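Local coordinates for protein cAMP factor (Mobiluncus curtisii, PDB 6JLC) that probably acts as a secreted pore-forming toxin that contributes to the co-haemolytic CAMP reaction on red blood cells, at residues Asp86-Asn91 / Lys98-Leu103; Asp156-Ala161 / Val193-Lys198; Lys160-Thr165 / Lys187-Ala192; Asp170-Thr175 / Thr215-Ala220. One frame throughout, in Å; residues are numbered along the deposited sequence.

The four contacts taken here span two regions of one all-helical chain. Interaction 1 lies nearest the chain's centre, between helices 68-91 and 97-114, and combines a small buried touch with a water bridge. Interactions 2 and 3 follow one antiparallel pair, helices 152-173 and 179-197, with centres about 7 Å apart: interaction 3 is buried and aliphatic, whereas interaction 2 is partly exposed, with an amide on an indole and a shared water. Interaction 4, also partly exposed, ties helix 152-173 to helix 203-222, its centre about 28 Å from the chain's centre; it touches interaction 3 through E188 and A216.

Interaction 1: residues Asp86-Asn91 / Lys98-Leu103; sequences DKSANN and KAHVEL
S88 and L103 meet where two consecutive helices come near each other on either side of the short loop that joins them. The leucine extends its CD2 methyl to the serine, reaching S88 CB at 3.5 Å, which is tight for two carbons; the same methyl lies 3.5 Å from S88 OG. Both first torsions swing the side chain away from the backbone nitrogen, to the side of the carbonyl carbon: chi1 is -164° for L103 and 170° for S88. The serine hydroxyl is thereby laid against a methyl group, and this buried oxygen finds no hydrogen-bonding partner in the model. H100 comes in one turn earlier, its CD2 approaching S88 OG at 4.3 Å, a loose contact. Its imidazole is tied to the opposite helix less directly, through a water that donates to S88 O (2.9 Å) and also hydrogen-bonds H100 NE2 (3.1 Å). One solvent molecule thus links a backbone carbonyl near the C-terminal end of helix 68-91 to the first turn of helix 97-114. Around this buried junction, Y153 stacks on the H100 ring, W37 touches S88, and T134 and Y135 of helix 121-139 pack against L103.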
loop_
_atom_site.group_PDB
_atom_site.type_symbol
_atom_site.label_atom_id
_atom_site.label_comp_id
_atom_site.label_asym_id
_atom_site.label_seq_id
_atom_site.Cartn_x
_atom_site.Cartn_y
_atom_site.Cartn_z
ATOM N N ASP A 86 1.691 -1.434 -5.500
ATOM C CA ASP A 86 1.919 -0.002 -5.697
ATOM C C ASP A 86 0.980 0.551 -6.766
ATOM O O ASP A 86 0.327 1.582 -6.566
ATOM C CB ASP A 86 3.387 0.228 -6.075
ATOM C CG ASP A 86 3.872 1.653 -5.781
ATOM O OD1 ASP A 86 3.246 2.372 -4.986
ATOM O OD2 ASP A 86 4.908 2.039 -6.345
ATOM N N LYS A 87 0.897 -0.125 -7.914
ATOM C CA LYS A 87 -0.002 0.341 -8.968
ATOM C C LYS A 87 -1.448 0.301 -8.502
ATOM O O LYS A 87 -2.232 1.214 -8.790
ATOM C CB LYS A 87 0.156 -0.509 -10.229
ATOM C CG LYS A 87 1.468 -0.303 -10.935
ATOM C CD LYS A 87 1.348 -0.680 -12.388
ATOM C CE LYS A 87 1.140 -2.161 -12.536
ATOM N NZ LYS A 87 1.213 -2.552 -13.965
ATOM N N SER A 88 -1.824 -0.770 -7.803
ATOM C CA SER A 88 -3.196 -0.895 -7.327
ATOM C C SER A 88 -3.554 0.247 -6.383
ATOM O O SER A 88 -4.596 0.897 -6.542
ATOM C CB SER A 88 -3.377 -2.228 -6.627
ATOM O OG SER A 88 -4.630 -2.254 -5.980
ATOM N N ALA A 89 -2.688 0.499 -5.396
ATOM C CA ALA A 89 -2.943 1.549 -4.412
ATOM C C ALA A 89 -3.080 2.909 -5.082
ATOM O O ALA A 89 -3.911 3.730 -4.681
ATOM C CB ALA A 89 -1.815 1.580 -3.377
ATOM N N ASN A 90 -2.281 3.158 -6.114
ATOM C CA ASN A 90 -2.249 4.466 -6.743
ATOM C C ASN A 90 -3.310 4.645 -7.817
ATOM O O ASN A 90 -3.762 5.773 -8.032
ATOM C CB ASN A 90 -0.863 4.716 -7.335
ATOM C CG ASN A 90 0.199 4.845 -6.259
ATOM O OD1 ASN A 90 -0.025 5.490 -5.236
ATOM N ND2 ASN A 90 1.345 4.213 -6.470
ATOM N N ASN A 91 -3.727 3.565 -8.491
ATOM C CA ASN A 91 -4.600 3.684 -9.648
ATOM C C ASN A 91 -6.008 3.131 -9.463
ATOM O O ASN A 91 -6.906 3.541 -10.207
ATOM C CB ASN A 91 -3.953 2.997 -10.860
ATOM C CG ASN A 91 -2.589 3.565 -11.168
ATOM O OD1 ASN A 91 -2.369 4.762 -11.023
ATOM N ND2 ASN A 91 -1.659 2.710 -11.561
ATOM N N LYS A 98 -15.010 -5.699 -6.014
ATOM C CA LYS A 98 -14.663 -6.924 -6.737
ATOM C C LYS A 98 -13.260 -6.854 -7.329
ATOM O O LYS A 98 -12.537 -7.859 -7.346
ATOM C CB LYS A 98 -15.693 -7.174 -7.840
ATOM C CG LYS A 98 -15.543 -8.464 -8.628
ATOM C CD LYS A 98 -16.448 -8.409 -9.866
ATOM C CE LYS A 98 -16.752 -9.787 -10.432
ATOM N NZ LYS A 98 -15.689 -10.297 -11.338
ATOM N N ALA A 99 -12.858 -5.677 -7.827
ATOM C CA ALA A 99 -11.502 -5.523 -8.344
ATOM C C ALA A 99 -10.469 -5.797 -7.259
ATOM O O ALA A 99 -9.450 -6.450 -7.510
ATOM C CB ALA A 99 -11.309 -4.119 -8.929
ATOM N N HIS A 100 -10.721 -5.314 -6.044
ATOM C CA HIS A 100 -9.745 -5.459 -4.972
ATOM C C HIS A 100 -9.729 -6.868 -4.392
ATOM O O HIS A 100 -8.674 -7.350 -3.958
ATOM C CB HIS A 100 -10.033 -4.449 -3.873
ATOM C CG HIS A 100 -9.801 -3.041 -4.305
ATOM N ND1 HIS A 100 -10.823 -2.214 -4.735
ATOM C CD2 HIS A 100 -8.662 -2.319 -4.414
ATOM C CE1 HIS A 100 -10.322 -1.038 -5.066
ATOM N NE2 HIS A 100 -9.012 -1.075 -4.884
ATOM N N VAL A 101 -10.884 -7.519 -4.327
ATOM C CA VAL A 101 -10.910 -8.909 -3.874
ATOM C C VAL A 101 -10.079 -9.779 -4.811
ATOM O O VAL A 101 -9.259 -10.599 -4.369
ATOM C CB VAL A 101 -12.358 -9.409 -3.768
ATOM C CG1 VAL A 101 -12.375 -10.921 -3.533
ATOM C CG2 VAL A 101 -13.072 -8.681 -2.638
ATOM N N GLU A 102 -10.264 -9.592 -6.118
ATOM C CA GLU A 102 -9.556 -10.407 -7.100
ATOM C C GLU A 102 -8.057 -10.108 -7.097
ATOM O O GLU A 102 -7.234 -11.033 -7.093
ATOM C CB GLU A 102 -10.165 -10.203 -8.489
ATOM C CG GLU A 102 -11.610 -10.679 -8.561
ATOM C CD GLU A 102 -12.198 -10.661 -9.960
ATOM O OE1 GLU A 102 -11.467 -10.379 -10.935
ATOM O OE2 GLU A 102 -13.411 -10.937 -10.073
ATOM N N LEU A 103 -7.672 -8.823 -7.087
ATOM C CA LEU A 103 -6.246 -8.512 -7.042
ATOM C C LEU A 103 -5.638 -8.932 -5.708
ATOM O O LEU A 103 -4.511 -9.438 -5.665
ATOM C CB LEU A 103 -6.013 -7.020 -7.311
ATOM C CG LEU A 103 -4.587 -6.582 -7.683
ATOM C CD1 LEU A 103 -4.022 -7.365 -8.848
ATOM C CD2 LEU A 103 -4.599 -5.134 -8.029
HETATM O O HOH W 1 -6.606 0.795 -4.399
#

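Interaction 2: residues Asp156-Ala161 / Val193-Lys198; sequences DLLNKA and VRVWFK
The indole of W196 lies nearly flat against the side-chain amide of N159, the two planes only 18° apart. In this stack N159 ND2 sits over one face of the ring, 3.8 Å above its plane and offset toward the rim, while N159 CB comes closest, 3.4 Å from W196 NE1. The tryptophan reaches across because its CG is anti to the backbone nitrogen (chi1 -180°), which carries the ring from helix 179-197 toward helix 152-173. Beside the stack, L158 sends its CD2 methyl against the base of the same residue, 3.7 Å from W196 CB, and the methyl also meets V195 CG1 at 3.9 Å. The helix segments run antiparallel, their axes 9.9 Å apart at an angle of 157°, and L158 and W196 face each other in register. A209 and I210 of helix 203-222 pack on L158, placing the leucine within a three-helix bundle. The indole N-H is given to a water (2.8 Å from W196 NE1) that in turn donates to D156 OD1 at 2.6 Å. Apolar packing, a flat amide stack and a water bridge thus meet on a single tryptophan, satisfying the one polar atom of its side chain and probably limiting rotation of its ring.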
loop_
_atom_site.group_PDB
_atom_site.type_symbol
_atom_site.label_atom_id
_atom_site.label_comp_id
_atom_site.label_asym_id
_atom_site.label_seq_id
_atom_site.Cartn_x
_atom_site.Cartn_y
_atom_site.Cartn_z
ATOM N N ASP A 156 -9.436 4.962 3.314
ATOM C CA ASP A 156 -8.034 5.287 3.560
ATOM C C ASP A 156 -7.667 6.656 3.000
ATOM O O ASP A 156 -6.834 7.352 3.586
ATOM C CB ASP A 156 -7.129 4.193 2.987
ATOM C CG ASP A 156 -7.241 2.867 3.766
ATOM O OD1 ASP A 156 -7.617 2.900 4.958
ATOM O OD2 ASP A 156 -6.965 1.789 3.191
ATOM N N LEU A 157 -8.275 7.069 1.880
ATOM C CA LEU A 157 -8.050 8.425 1.374
ATOM C C LEU A 157 -8.577 9.474 2.354
ATOM O O LEU A 157 -7.942 10.512 2.577
ATOM C CB LEU A 157 -8.711 8.586 0.003
ATOM C CG LEU A 157 -8.418 9.884 -0.756
ATOM C CD1 LEU A 157 -6.942 9.993 -1.100
ATOM C CD2 LEU A 157 -9.276 9.987 -2.017
ATOM N N LEU A 158 -9.698 9.208 2.992
ATOM C CA LEU A 158 -10.262 10.101 3.984
ATOM C C LEU A 158 -9.348 10.140 5.215
ATOM O O LEU A 158 -9.074 11.161 5.758
ATOM C CB LEU A 158 -11.641 9.664 4.374
ATOM C CG LEU A 158 -12.281 10.374 5.535
ATOM C CD1 LEU A 158 -12.215 11.870 5.384
ATOM C CD2 LEU A 158 -13.674 9.910 5.787
ATOM N N ASN A 159 -8.872 8.984 5.610
ATOM C CA ASN A 159 -7.976 8.903 6.746
ATOM C C ASN A 159 -6.709 9.660 6.487
ATOM O O ASN A 159 -6.207 10.311 7.335
ATOM C CB ASN A 159 -7.692 7.474 7.149
ATOM C CG ASN A 159 -7.361 7.347 8.617
ATOM O OD1 ASN A 159 -6.631 6.488 9.035
ATOM N ND2 ASN A 159 -7.901 8.214 9.377
ATOM N N LYS A 160 -6.199 9.558 5.277
ATOM C CA LYS A 160 -5.007 10.325 4.920
ATOM C C LYS A 160 -5.253 11.825 5.043
ATOM O O LYS A 160 -4.398 12.563 5.552
ATOM C CB LYS A 160 -4.558 9.968 3.501
ATOM C CG LYS A 160 -3.081 10.245 3.240
ATOM C CD LYS A 160 -2.562 9.472 2.032
ATOM C CE LYS A 160 -2.495 7.973 2.318
ATOM N NZ LYS A 160 -2.844 7.158 1.121
ATOM N N ALA A 161 -6.419 12.295 4.584
ATOM C CA ALA A 161 -6.748 13.712 4.707
ATOM C C ALA A 161 -6.873 14.128 6.169
ATOM O O ALA A 161 -6.428 15.216 6.552
ATOM C CB ALA A 161 -8.043 14.024 3.939
ATOM N N VAL A 193 -13.720 12.644 11.135
ATOM C CA VAL A 193 -13.471 11.396 11.847
ATOM C C VAL A 193 -14.754 10.576 11.933
ATOM O O VAL A 193 -14.734 9.349 11.764
ATOM C CB VAL A 193 -12.878 11.677 13.245
ATOM C CG1 VAL A 193 -12.908 10.421 14.140
ATOM C CG2 VAL A 193 -11.441 12.233 13.144
ATOM N N ARG A 194 -15.890 11.237 12.183
ATOM C CA ARG A 194 -17.149 10.507 12.341
ATOM C C ARG A 194 -17.535 9.800 11.047
ATOM O O ARG A 194 -17.888 8.612 11.052
ATOM C CB ARG A 194 -18.257 11.460 12.800
ATOM C CG ARG A 194 -18.059 11.915 14.227
ATOM C CD ARG A 194 -19.312 12.528 14.837
ATOM N NE ARG A 194 -19.029 13.003 16.188
ATOM C CZ ARG A 194 -18.911 12.215 17.257
ATOM N NH1 ARG A 194 -19.070 10.900 17.147
ATOM N NH2 ARG A 194 -18.639 12.745 18.443
ATOM N N VAL A 195 -17.431 10.512 9.921
ATOM C CA VAL A 195 -17.642 9.901 8.610
ATOM C C VAL A 195 -16.750 8.682 8.445
ATOM O O VAL A 195 -17.203 7.607 8.031
ATOM C CB VAL A 195 -17.392 10.930 7.493
ATOM C CG1 VAL A 195 -17.568 10.278 6.120
ATOM C CG2 VAL A 195 -18.330 12.106 7.636
ATOM N N TRP A 196 -15.465 8.824 8.800
ATOM C CA TRP A 196 -14.519 7.726 8.636
ATOM C C TRP A 196 -14.919 6.504 9.460
ATOM O O TRP A 196 -14.705 5.363 9.034
ATOM C CB TRP A 196 -13.119 8.189 9.024
ATOM C CG TRP A 196 -12.074 7.133 8.890
ATOM C CD1 TRP A 196 -11.431 6.748 7.747
ATOM C CD2 TRP A 196 -11.548 6.321 9.939
ATOM N NE1 TRP A 196 -10.528 5.752 8.028
ATOM C CE2 TRP A 196 -10.582 5.475 9.369
ATOM C CE3 TRP A 196 -11.794 6.237 11.309
ATOM C CZ2 TRP A 196 -9.870 4.546 10.119
ATOM C CZ3 TRP A 196 -11.086 5.318 12.049
ATOM C CH2 TRP A 196 -10.136 4.486 11.457
ATOM N N PHE A 197 -15.491 6.722 10.642
ATOM C CA PHE A 197 -15.877 5.602 11.489
ATOM C C PHE A 197 -17.215 4.991 11.090
ATOM O O PHE A 197 -17.485 3.843 11.462
ATOM C CB PHE A 197 -15.935 6.052 12.948
ATOM C CG PHE A 197 -14.680 5.748 13.731
ATOM C CD1 PHE A 197 -14.468 4.486 14.271
ATOM C CD2 PHE A 197 -13.704 6.723 13.917
ATOM C CE1 PHE A 197 -13.314 4.209 14.998
ATOM C CE2 PHE A 197 -12.559 6.454 14.651
ATOM C CZ PHE A 197 -12.358 5.192 15.182
ATOM N N LYS A 198 -18.051 5.724 10.349
ATOM C CA LYS A 198 -19.382 5.242 9.984
ATOM C C LYS A 198 -19.250 4.129 8.956
ATOM O O LYS A 198 -18.858 4.376 7.811
ATOM C CB LYS A 198 -20.237 6.388 9.449
ATOM C CG LYS A 198 -21.480 5.909 8.720
ATOM C CD LYS A 198 -22.664 6.826 8.898
ATOM C CE LYS A 198 -22.631 7.964 7.910
ATOM N NZ LYS A 198 -23.988 8.552 7.715
HETATM O O HOH W 2 -9.362 3.477 6.778
#

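Interaction 3: residues Lys160-Thr165 / Lys187-Ala192; sequences KAIWNT and KEITKA
Aliphatic packing carries this contact, and each isoleucine packs chiefly on a smaller residue of the other helix, I162 on A192 and I189 on T165. I162 lays its longer branch along A192: CG1 is 3.9 Å from A192 CB, and CD1 lies 3.8 Å from A192 O, so that the methyl rests against backbone as well as side chain. Having CG1 beside the backbone nitrogen (chi1 -66°) and CD1 extended beyond it brings the end of this branch across to the neighbouring helix. The two isoleucines also meet through their short branches, more loosely, with 4.3 Å between I162 CG2 and I189 CG2. T165 and I189 run alongside one another, pointing opposite ways, with T165 CG2 3.9 Å from I189 CG1. Helices 152-173 and 179-197 form an antiparallel pair; the axes of these short segments pass 10.2 Å apart, with 162° between their N-to-C directions. L213 of helix 203-222 packs on T165, I189 and A192, completing a three-helix core. The polar bonds stay within each helix. T165 OG1 donates to A161 O at 2.7 Å, from the opposite face of that carbonyl to T165 N, so the threonine can present its methyl to the interface. On the other helix, K191 NZ forms a salt bridge with E188 OE2 (3.1 Å), approaching from above the carboxylate plane.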
loop_
_atom_site.group_PDB
_atom_site.type_symbol
_atom_site.label_atom_id
_atom_site.label_comp_id
_atom_site.label_asym_id
_atom_site.label_seq_id
_atom_site.Cartn_x
_atom_site.Cartn_y
_atom_site.Cartn_z
ATOM N N LYS A 160 -6.199 9.558 5.277
ATOM C CA LYS A 160 -5.007 10.325 4.920
ATOM C C LYS A 160 -5.253 11.825 5.043
ATOM O O LYS A 160 -4.398 12.563 5.552
ATOM C CB LYS A 160 -4.558 9.968 3.501
ATOM C CG LYS A 160 -3.081 10.245 3.240
ATOM C CD LYS A 160 -2.562 9.472 2.032
ATOM C CE LYS A 160 -2.495 7.973 2.318
ATOM N NZ LYS A 160 -2.844 7.158 1.121
ATOM N N ALA A 161 -6.419 12.295 4.584
ATOM C CA ALA A 161 -6.748 13.712 4.707
ATOM C C ALA A 161 -6.873 14.128 6.169
ATOM O O ALA A 161 -6.428 15.216 6.552
ATOM C CB ALA A 161 -8.043 14.024 3.939
ATOM N N ILE A 162 -7.464 13.267 7.009
ATOM C CA ILE A 162 -7.554 13.576 8.434
ATOM C C ILE A 162 -6.160 13.730 9.022
ATOM O O ILE A 162 -5.859 14.703 9.726
ATOM C CB ILE A 162 -8.352 12.479 9.173
ATOM C CG1 ILE A 162 -9.818 12.483 8.708
ATOM C CG2 ILE A 162 -8.222 12.624 10.706
ATOM C CD1 ILE A 162 -10.611 11.267 9.184
ATOM N N TRP A 163 -5.284 12.766 8.749
ATOM C CA TRP A 163 -3.946 12.827 9.329
ATOM C C TRP A 163 -3.154 13.990 8.752
ATOM O O TRP A 163 -2.468 14.701 9.494
ATOM C CB TRP A 163 -3.223 11.503 9.112
ATOM C CG TRP A 163 -3.603 10.516 10.140
ATOM C CD1 TRP A 163 -4.391 9.413 9.973
ATOM C CD2 TRP A 163 -3.242 10.552 11.526
ATOM N NE1 TRP A 163 -4.532 8.751 11.170
ATOM C CE2 TRP A 163 -3.835 9.429 12.139
ATOM C CE3 TRP A 163 -2.467 11.423 12.306
ATOM C CZ2 TRP A 163 -3.676 9.149 13.502
ATOM C CZ3 TRP A 163 -2.314 11.145 13.664
ATOM C CH2 TRP A 163 -2.915 10.018 14.243
ATOM N N ASN A 164 -3.254 14.209 7.434
ATOM C CA ASN A 164 -2.618 15.375 6.831
ATOM C C ASN A 164 -3.069 16.655 7.510
ATOM O O ASN A 164 -2.264 17.577 7.715
ATOM C CB ASN A 164 -2.930 15.462 5.335
ATOM C CG ASN A 164 -2.110 14.507 4.505
ATOM O OD1 ASN A 164 -1.074 14.008 4.949
ATOM N ND2 ASN A 164 -2.561 14.255 3.277
ATOM N N THR A 165 -4.361 16.743 7.861
ATOM C CA THR A 165 -4.867 17.972 8.471
ATOM C C THR A 165 -4.365 18.115 9.896
ATOM O O THR A 165 -4.033 19.222 10.333
ATOM C CB THR A 165 -6.399 18.001 8.426
ATOM O OG1 THR A 165 -6.832 17.825 7.073
ATOM C CG2 THR A 165 -6.940 19.317 8.958
ATOM N N LYS A 187 -12.984 20.971 15.443
ATOM C CA LYS A 187 -14.376 20.566 15.262
ATOM C C LYS A 187 -14.612 20.015 13.861
ATOM O O LYS A 187 -15.345 19.034 13.684
ATOM C CB LYS A 187 -15.305 21.748 15.540
ATOM C CG LYS A 187 -15.315 22.191 17.000
ATOM C CD LYS A 187 -15.923 23.583 17.146
ATOM C CE LYS A 187 -16.498 23.800 18.536
ATOM N NZ LYS A 187 -15.564 23.346 19.604
ATOM N N GLU A 188 -13.990 20.619 12.852
ATOM C CA GLU A 188 -14.171 20.103 11.496
ATOM C C GLU A 188 -13.440 18.780 11.308
ATOM O O GLU A 188 -13.920 17.896 10.590
ATOM C CB GLU A 188 -13.696 21.133 10.481
ATOM C CG GLU A 188 -14.475 22.438 10.547
ATOM C CD GLU A 188 -15.852 22.328 9.910
ATOM O OE1 GLU A 188 -16.131 21.296 9.255
ATOM O OE2 GLU A 188 -16.654 23.275 10.065
ATOM N N ILE A 189 -12.270 18.633 11.929
ATOM C CA ILE A 189 -11.581 17.344 11.910
ATOM C C ILE A 189 -12.470 16.268 12.512
ATOM O O ILE A 189 -12.599 15.162 11.967
ATOM C CB ILE A 189 -10.246 17.457 12.669
ATOM C CG1 ILE A 189 -9.294 18.413 11.943
ATOM C CG2 ILE A 189 -9.600 16.080 12.815
ATOM C CD1 ILE A 189 -8.031 18.696 12.757
ATOM N N THR A 190 -13.117 16.585 13.639
ATOM C CA THR A 190 -13.989 15.609 14.285
ATOM C C THR A 190 -15.124 15.178 13.363
ATOM O O THR A 190 -15.484 13.997 13.324
ATOM C CB THR A 190 -14.539 16.189 15.588
ATOM O OG1 THR A 190 -13.478 16.282 16.550
ATOM C CG2 THR A 190 -15.652 15.295 16.142
ATOM N N LYS A 191 -15.702 16.116 12.613
ATOM C CA LYS A 191 -16.749 15.749 11.664
ATOM C C LYS A 191 -16.242 14.735 10.653
ATOM O O LYS A 191 -16.932 13.760 10.336
ATOM C CB LYS A 191 -17.274 16.997 10.957
ATOM C CG LYS A 191 -17.792 18.068 11.903
ATOM C CD LYS A 191 -18.370 19.258 11.136
ATOM C CE LYS A 191 -18.541 20.475 12.043
ATOM N NZ LYS A 191 -19.013 21.678 11.296
ATOM N N ALA A 192 -15.027 14.937 10.140
ATOM C CA ALA A 192 -14.457 13.969 9.209
ATOM C C ALA A 192 -14.199 12.625 9.885
ATOM O O ALA A 192 -14.417 11.566 9.282
ATOM C CB ALA A 192 -13.171 14.531 8.594
#

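Interaction 4: residues Asp170-Thr175 / Thr215-Ala220; sequences DKEILT and TAYATA
The last part of helix 152-173, with a wider pi-type turn at 170-173, packs here against the last turns of helix 203-222. I173 leads the contact. Its CD1 methyl reaches A220 CB at 3.7 Å and lies 3.5 Å from A220 O, touching both side chain and backbone of the alanine. Further back along the same branch, I173 CG1 meets the ring of Y217 obliquely, 4.0 Å from Y217 CE1. CG1 lies beside the isoleucine's backbone nitrogen, and a bend at chi2 (-61°) turns CD1 to the alanine. Within the helical bundle, this joins the first and last of three successive helices, 152-173, 179-197 and 203-222; T181 of the middle helix also touches A220. Y217 reaches across to E172 and sets its hydroxyl beside the aliphatic part of that glutamate: Y217 OH is 3.4 Å from E172 CB. The carboxylate bends off at chi2, its plane standing 80° from that of the phenol ring. On the helix that bears the tyrosine, T219 OG1 donates to T215 O (3.0 Å), sharing this carbonyl with T219 N.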
loop_
_atom_site.group_PDB
_atom_site.type_symbol
_atom_site.label_atom_id
_atom_site.label_comp_id
_atom_site.label_asym_id
_atom_site.label_seq_id
_atom_site.Cartn_x
_atom_site.Cartn_y
_atom_site.Cartn_z
ATOM N N ASP A 170 -0.886 21.142 13.668
ATOM C CA ASP A 170 0.069 21.286 14.759
ATOM C C ASP A 170 1.271 22.128 14.352
ATOM O O ASP A 170 1.908 22.750 15.211
ATOM C CB ASP A 170 0.528 19.907 15.226
ATOM C CG ASP A 170 -0.603 19.077 15.806
ATOM O OD1 ASP A 170 -1.505 19.655 16.457
ATOM O OD2 ASP A 170 -0.577 17.841 15.606
ATOM N N LYS A 171 1.596 22.160 13.058
ATOM C CA LYS A 171 2.756 22.893 12.569
ATOM C C LYS A 171 2.441 24.321 12.151
ATOM O O LYS A 171 3.348 25.160 12.149
ATOM C CB LYS A 171 3.393 22.152 11.390
ATOM C CG LYS A 171 4.030 20.832 11.782
ATOM C CD LYS A 171 5.085 20.396 10.779
ATOM C CE LYS A 171 4.989 18.898 10.506
ATOM N NZ LYS A 171 4.869 18.594 9.054
ATOM N N GLU A 172 1.186 24.629 11.817
ATOM C CA GLU A 172 0.842 25.939 11.286
ATOM C C GLU A 172 -0.241 26.680 12.055
ATOM O O GLU A 172 -0.275 27.908 11.988
ATOM C CB GLU A 172 0.394 25.821 9.820
ATOM C CG GLU A 172 1.487 25.354 8.881
ATOM C CD GLU A 172 2.458 26.463 8.529
ATOM O OE1 GLU A 172 2.221 27.623 8.938
ATOM O OE2 GLU A 172 3.460 26.171 7.843
ATOM N N ILE A 173 -1.126 25.988 12.764
ATOM C CA ILE A 173 -2.256 26.633 13.436
ATOM C C ILE A 173 -2.020 26.758 14.929
ATOM O O ILE A 173 -2.184 27.832 15.506
ATOM C CB ILE A 173 -3.566 25.867 13.150
ATOM C CG1 ILE A 173 -3.718 25.616 11.645
ATOM C CG2 ILE A 173 -4.750 26.640 13.708
ATOM C CD1 ILE A 173 -3.781 26.888 10.835
ATOM N N LEU A 174 -1.669 25.652 15.579
ATOM C CA LEU A 174 -1.344 25.716 16.995
ATOM C C LEU A 174 -0.125 26.595 17.227
ATOM O O LEU A 174 -0.058 27.330 18.218
ATOM C CB LEU A 174 -1.099 24.313 17.532
ATOM C CG LEU A 174 -0.679 24.285 18.998
ATOM C CD1 LEU A 174 -1.753 24.831 19.923
ATOM C CD2 LEU A 174 -0.337 22.880 19.326
ATOM N N THR A 175 0.837 26.546 16.300
ATOM C CA THR A 175 2.076 27.306 16.448
ATOM C C THR A 175 1.833 28.812 16.366
ATOM O O THR A 175 2.480 29.584 17.085
ATOM C CB THR A 175 3.086 26.864 15.383
ATOM O OG1 THR A 175 2.408 26.636 14.141
ATOM C CG2 THR A 175 3.795 25.576 15.799
ATOM N N THR A 215 -11.288 22.774 3.062
ATOM C CA THR A 215 -11.796 24.134 3.209
ATOM C C THR A 215 -11.608 24.646 4.627
ATOM O O THR A 215 -11.270 25.821 4.831
ATOM C CB THR A 215 -13.270 24.182 2.808
ATOM O OG1 THR A 215 -13.387 23.821 1.425
ATOM C CG2 THR A 215 -13.844 25.592 3.013
ATOM N N ALA A 216 -11.817 23.780 5.625
ATOM C CA ALA A 216 -11.614 24.191 7.013
ATOM C C ALA A 216 -10.151 24.516 7.289
ATOM O O ALA A 216 -9.851 25.480 8.003
ATOM C CB ALA A 216 -12.108 23.097 7.958
ATOM N N TYR A 217 -9.222 23.727 6.739
ATOM C CA TYR A 217 -7.818 24.042 6.977
ATOM C C TYR A 217 -7.436 25.358 6.317
ATOM O O TYR A 217 -6.718 26.171 6.914
ATOM C CB TYR A 217 -6.903 22.933 6.478
ATOM C CG TYR A 217 -5.456 23.310 6.703
ATOM C CD1 TYR A 217 -4.896 23.246 7.976
ATOM C CD2 TYR A 217 -4.665 23.777 5.661
ATOM C CE1 TYR A 217 -3.582 23.618 8.201
ATOM C CE2 TYR A 217 -3.347 24.146 5.873
ATOM C CZ TYR A 217 -2.808 24.065 7.146
ATOM O OH TYR A 217 -1.496 24.429 7.367
ATOM N N ALA A 218 -7.900 25.577 5.082
ATOM C CA ALA A 218 -7.634 26.838 4.397
ATOM C C ALA A 218 -8.139 28.025 5.205
ATOM O O ALA A 218 -7.433 29.035 5.345
ATOM C CB ALA A 218 -8.271 26.821 3.007
ATOM N N THR A 219 -9.356 27.924 5.750
ATOM C CA THR A 219 -9.881 28.984 6.609
ATOM C C THR A 219 -8.963 29.236 7.804
ATOM O O THR A 219 -8.677 30.388 8.157
ATOM C CB THR A 219 -11.289 28.623 7.084
ATOM O OG1 THR A 219 -12.160 28.498 5.953
ATOM C CG2 THR A 219 -11.827 29.684 8.024
ATOM N N ALA A 220 -8.480 28.165 8.434
ATOM C CA ALA A 220 -7.623 28.331 9.603
ATOM C C ALA A 220 -6.259 28.899 9.218
ATOM O O ALA A 220 -5.697 29.726 9.952
ATOM C CB ALA A 220 -7.466 26.990 10.326
#